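Local structure of imidazoleglycerol-phosphate dehydratase (2AE8) at residues Q42-S54 with D96-M108. The protein catalyses the manganese-dependent dehydration of imidazoleglycerol phosphate to imidazoleacetol phosphate, the sixth step of histidine biosynthesis. Residues are numbered along the deposited sequence; the frame is centred on the assembly and turned at random.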
loop_
_atom_site.group_PDB
_atom_site.type_symbol
_atom_site.label_atom_id
_atom_site.label_comp_id
_atom_site.label_asym_id
_atom_site.label_seq_id
_atom_site.Cartn_x
_atom_site.Cartn_y
_atom_site.Cartn_z
ATOM N N GLN B 42 29.310 -12.914 46.736
ATOM C CA GLN B 42 30.596 -13.292 47.339
ATOM C C GLN B 42 31.635 -13.608 46.264
ATOM O O GLN B 42 31.764 -14.759 45.833
ATOM C CB GLN B 42 30.447 -14.509 48.280
ATOM C CG GLN B 42 29.039 -14.766 48.812
ATOM C CD GLN B 42 28.419 -13.549 49.454
ATOM O OE1 GLN B 42 29.127 -12.637 49.896
ATOM N NE2 GLN B 42 27.083 -13.521 49.509
ATOM N N LEU B 43 32.372 -12.585 45.847
ATOM C CA LEU B 43 33.337 -12.717 44.763
ATOM C C LEU B 43 34.742 -12.354 45.222
ATOM O O LEU B 43 34.934 -11.393 45.962
ATOM C CB LEU B 43 32.972 -11.788 43.602
ATOM C CG LEU B 43 31.922 -12.035 42.518
ATOM C CD1 LEU B 43 30.593 -12.478 43.056
ATOM C CD2 LEU B 43 31.761 -10.720 41.772
ATOM N N ASN B 44 35.716 -13.118 44.749
ATOM C CA ASN B 44 37.116 -12.775 44.918
ATOM C C ASN B 44 37.784 -12.843 43.556
ATOM O O ASN B 44 37.836 -13.908 42.935
ATOM C CB ASN B 44 37.780 -13.732 45.908
ATOM C CG ASN B 44 39.153 -13.260 46.357
ATOM O OD1 ASN B 44 39.658 -12.224 45.912
ATOM N ND2 ASN B 44 39.772 -14.035 47.244
ATOM N N ILE B 45 38.266 -11.701 43.081
ATOM C CA ILE B 45 38.762 -11.617 41.713
ATOM C C ILE B 45 40.081 -10.875 41.636
ATOM O O ILE B 45 40.253 -9.844 42.275
ATOM C CB ILE B 45 37.722 -10.933 40.771
ATOM C CG1 ILE B 45 36.410 -11.716 40.787
ATOM C CG2 ILE B 45 38.271 -10.793 39.348
ATOM C CD1 ILE B 45 35.222 -11.021 40.128
ATOM N N SER B 46 40.999 -11.415 40.841
ATOM C CA SER B 46 42.223 -10.725 40.506
ATOM C C SER B 46 42.428 -10.772 39.012
ATOM O O SER B 46 42.099 -11.763 38.369
ATOM C CB SER B 46 43.439 -11.370 41.195
ATOM O OG SER B 46 43.674 -12.684 40.701
ATOM N N ILE B 47 43.016 -9.704 38.488
ATOM C CA ILE B 47 43.415 -9.628 37.101
ATOM C C ILE B 47 44.890 -9.205 37.015
ATOM O O ILE B 47 45.364 -8.443 37.856
ATOM C CB ILE B 47 42.488 -8.656 36.315
ATOM C CG1 ILE B 47 42.659 -8.826 34.800
ATOM C CG2 ILE B 47 42.687 -7.198 36.760
ATOM C CD1 ILE B 47 41.488 -8.254 33.985
ATOM N N SER B 48 45.597 -9.695 36.001
ATOM C CA SER B 48 47.000 -9.331 35.795
ATOM C C SER B 48 47.390 -9.375 34.325
ATOM O O SER B 48 46.956 -10.271 33.600
ATOM C CB SER B 48 47.910 -10.267 36.596
ATOM O OG SER B 48 49.233 -9.785 36.582
ATOM N N ASP B 49 48.230 -8.429 33.897
ATOM C CA ASP B 49 48.726 -8.394 32.514
ATOM C C ASP B 49 50.042 -9.154 32.371
ATOM O O ASP B 49 50.999 -8.668 31.764
ATOM C CB ASP B 49 48.868 -6.950 31.988
ATOM C CG ASP B 49 48.939 -6.875 30.443
ATOM O OD1 ASP B 49 49.014 -7.935 29.779
ATOM O OD2 ASP B 49 48.908 -5.749 29.884
ATOM N N ASP B 50 50.095 -10.341 32.955
ATOM C CA ASP B 50 51.226 -11.225 32.754
ATOM C C ASP B 50 50.704 -12.487 32.074
ATOM O O ASP B 50 49.636 -12.454 31.434
ATOM C CB ASP B 50 51.943 -11.520 34.082
ATOM C CG ASP B 50 51.107 -12.348 35.046
ATOM O OD1 ASP B 50 49.990 -12.791 34.679
ATOM O OD2 ASP B 50 51.581 -12.574 36.185
ATOM N N GLN B 51 51.425 -13.596 32.218
ATOM C CA GLN B 51 50.980 -14.828 31.589
ATOM C C GLN B 51 50.839 -16.028 32.533
ATOM O O GLN B 51 51.063 -17.175 32.145
ATOM C CB GLN B 51 51.836 -15.141 30.355
ATOM C CG GLN B 51 51.013 -15.688 29.176
ATOM C CD GLN B 51 49.553 -15.252 29.229
ATOM O OE1 GLN B 51 49.166 -14.236 28.640
ATOM N NE2 GLN B 51 48.737 -16.011 29.959
ATOM N N SER B 52 50.427 -15.749 33.764
ATOM C CA SER B 52 50.122 -16.780 34.745
ATOM C C SER B 52 48.809 -17.515 34.419
ATOM O O SER B 52 47.921 -16.943 33.774
ATOM C CB SER B 52 50.033 -16.146 36.129
ATOM O OG SER B 52 49.243 -14.971 36.078
ATOM N N PRO B 53 48.684 -18.788 34.849
ATOM C CA PRO B 53 47.436 -19.537 34.641
ATOM C C PRO B 53 46.211 -18.854 35.249
ATOM O O PRO B 53 46.315 -18.207 36.294
ATOM C CB PRO B 53 47.703 -20.883 35.341
ATOM C CG PRO B 53 48.896 -20.647 36.224
ATOM C CD PRO B 53 49.709 -19.612 35.517
ATOM N N SER B 54 45.066 -18.986 34.582
ATOM C CA SER B 54 43.809 -18.432 35.080
ATOM C C SER B 54 43.012 -19.512 35.761
ATOM O O SER B 54 43.020 -20.656 35.321
ATOM C CB SER B 54 42.979 -17.839 33.936
ATOM O OG SER B 54 43.555 -16.634 33.460
ATOM N N ASP B 96 27.793 -8.755 38.660
ATOM C CA ASP B 96 28.771 -8.422 39.714
ATOM C C ASP B 96 30.192 -8.748 39.270
ATOM O O ASP B 96 31.111 -7.972 39.514
ATOM C CB ASP B 96 28.421 -9.102 41.038
ATOM C CG ASP B 96 27.147 -8.543 41.654
ATOM O OD1 ASP B 96 26.591 -9.182 42.575
ATOM O OD2 ASP B 96 26.683 -7.464 41.209
ATOM N N ILE B 97 30.361 -9.865 38.575
ATOM C CA ILE B 97 31.640 -10.195 37.958
ATOM C C ILE B 97 32.057 -9.137 36.906
ATOM O O ILE B 97 33.218 -8.710 36.845
ATOM C CB ILE B 97 31.624 -11.641 37.383
ATOM C CG1 ILE B 97 31.543 -12.654 38.542
ATOM C CG2 ILE B 97 32.828 -11.887 36.495
ATOM C CD1 ILE B 97 31.480 -14.084 38.127
ATOM N N GLY B 98 31.102 -8.707 36.086
ATOM C CA GLY B 98 31.382 -7.660 35.085
ATOM C C GLY B 98 31.789 -6.338 35.711
ATOM O O GLY B 98 32.711 -5.668 35.234
ATOM N N ILE B 99 31.092 -5.955 36.772
ATOM C CA ILE B 99 31.383 -4.713 37.482
ATOM C C ILE B 99 32.836 -4.729 38.061
ATOM O O ILE B 99 33.606 -3.778 37.879
ATOM C CB ILE B 99 30.362 -4.488 38.607
ATOM C CG1 ILE B 99 29.001 -4.041 38.041
ATOM C CG2 ILE B 99 30.898 -3.481 39.657
ATOM C CD1 ILE B 99 27.871 -4.032 39.093
ATOM N N VAL B 100 33.196 -5.831 38.713
ATOM C CA VAL B 100 34.524 -5.966 39.339
ATOM C C VAL B 100 35.630 -5.989 38.306
ATOM O O VAL B 100 36.650 -5.318 38.481
ATOM C CB VAL B 100 34.599 -7.205 40.249
ATOM C CG1 VAL B 100 36.058 -7.457 40.746
ATOM C CG2 VAL B 100 33.648 -7.038 41.431
ATOM N N ILE B 101 35.433 -6.747 37.226
ATOM C CA ILE B 101 36.396 -6.764 36.129
ATOM C C ILE B 101 36.568 -5.366 35.552
ATOM O O ILE B 101 37.689 -4.948 35.301
ATOM C CB ILE B 101 36.043 -7.797 35.031
ATOM C CG1 ILE B 101 36.187 -9.221 35.583
ATOM C CG2 ILE B 101 36.941 -7.627 33.819
ATOM C CD1 ILE B 101 35.731 -10.311 34.640
ATOM N N GLY B 102 35.470 -4.635 35.356
ATOM C CA GLY B 102 35.565 -3.262 34.851
ATOM C C GLY B 102 36.369 -2.366 35.791
ATOM O O GLY B 102 37.221 -1.593 35.341
ATOM N N GLN B 103 36.092 -2.480 37.090
ATOM C CA GLN B 103 36.761 -1.675 38.118
ATOM C C GLN B 103 38.262 -1.993 38.196
ATOM O O GLN B 103 39.095 -1.085 38.301
ATOM C CB GLN B 103 36.103 -1.897 39.489
ATOM C CG GLN B 103 34.773 -1.155 39.661
ATOM C CD GLN B 103 34.010 -1.563 40.914
ATOM O OE1 GLN B 103 34.288 -2.595 41.532
ATOM N NE2 GLN B 103 33.026 -0.773 41.271
ATOM N N LEU B 104 38.605 -3.275 38.124
ATOM C CA LEU B 104 40.015 -3.683 38.138
ATOM C C LEU B 104 40.723 -3.236 36.872
ATOM O O LEU B 104 41.885 -2.797 36.914
ATOM C CB LEU B 104 40.144 -5.193 38.348
ATOM C CG LEU B 104 39.633 -5.676 39.706
ATOM C CD1 LEU B 104 39.665 -7.204 39.739
ATOM C CD2 LEU B 104 40.425 -5.055 40.897
ATOM N N LEU B 105 40.014 -3.296 35.740
ATOM C CA LEU B 105 40.583 -2.801 34.490
ATOM C C LEU B 105 40.921 -1.324 34.595
ATOM O O LEU B 105 41.973 -0.887 34.115
ATOM C CB LEU B 105 39.660 -3.065 33.287
ATOM C CG LEU B 105 39.668 -4.485 32.711
ATOM C CD1 LEU B 105 38.621 -4.634 31.555
ATOM C CD2 LEU B 105 41.059 -4.845 32.229
ATOM N N LEU B 106 40.032 -0.558 35.221
ATOM C CA LEU B 106 40.268 0.877 35.374
ATOM C C LEU B 106 41.540 1.097 36.207
ATOM O O LEU B 106 42.398 1.892 35.833
ATOM C CB LEU B 106 39.066 1.586 36.000
ATOM C CG LEU B 106 39.216 3.106 36.190
ATOM C CD1 LEU B 106 39.624 3.839 34.891
ATOM C CD2 LEU B 106 37.964 3.715 36.780
ATOM N N GLU B 107 41.674 0.353 37.302
ATOM C CA GLU B 107 42.901 0.423 38.114
ATOM C C GLU B 107 44.135 0.138 37.286
ATOM O O GLU B 107 45.089 0.912 37.314
ATOM C CB GLU B 107 42.812 -0.503 39.331
ATOM C CG GLU B 107 41.814 0.006 40.362
ATOM C CD GLU B 107 41.854 1.529 40.508
ATOM O OE1 GLU B 107 42.956 2.082 40.759
ATOM O OE2 GLU B 107 40.785 2.177 40.365
HETATM N N MSE B 108 44.079 -0.923 36.483
HETATM C CA MSE B 108 45.156 -1.264 35.553
HETATM C C MSE B 108 45.467 -0.165 34.535
HETATM O O MSE B 108 46.649 0.120 34.229
HETATM C CB MSE B 108 44.823 -2.562 34.820
HETATM C CG MSE B 108 45.867 -2.960 33.809
HETATM SE SE MSE B 108 45.389 -4.557 32.845
HETATM C CE MSE B 108 45.111 -5.780 34.363
#
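Ile47 and Ile45 both touch the helix with CG2 and CD1, but different first torsions turn these arms onto different residues. In Ile47, CG1 lies anti to the backbone N (chi1 -166°), and CG2 presses on Leu104 CB at 3.6 Å. Its CD1 reaches Leu105 CD2. In Ile45, CG1 is instead anti to the carbonyl carbon (chi1 -59°), and CD1 rests on Val100 CG1 at 3.7 Å; Val100 is compact enough to fit between the two backbones here. Beta-branched residues suit an extended strand and offer two arms to a helix. Leu104, longer, brings CD1 to 3.7 Å from Ile45 O as well as against Ile45 CG2. Leu43 has the length to set CD2 on the helix backbone, 3.6 Å from Ile97 N, crossing the Ile97 side chain at about a right angle. The flexible selenomethionine Met108 bends at chi3, placing CE 3.7 Å from Ile47 CG2. No hydrogen bond joins the segments; strand 43-48 pairs with strands 31-36 and 77-82. The axes of strand 43-48 and helix segment 96-108 run at 37° and come within 8.9 Å, the sheet-on-helix layering of imidazoleglycerol-phosphate dehydratase, a beta-alpha-beta sandwich built by duplication of a half-domain.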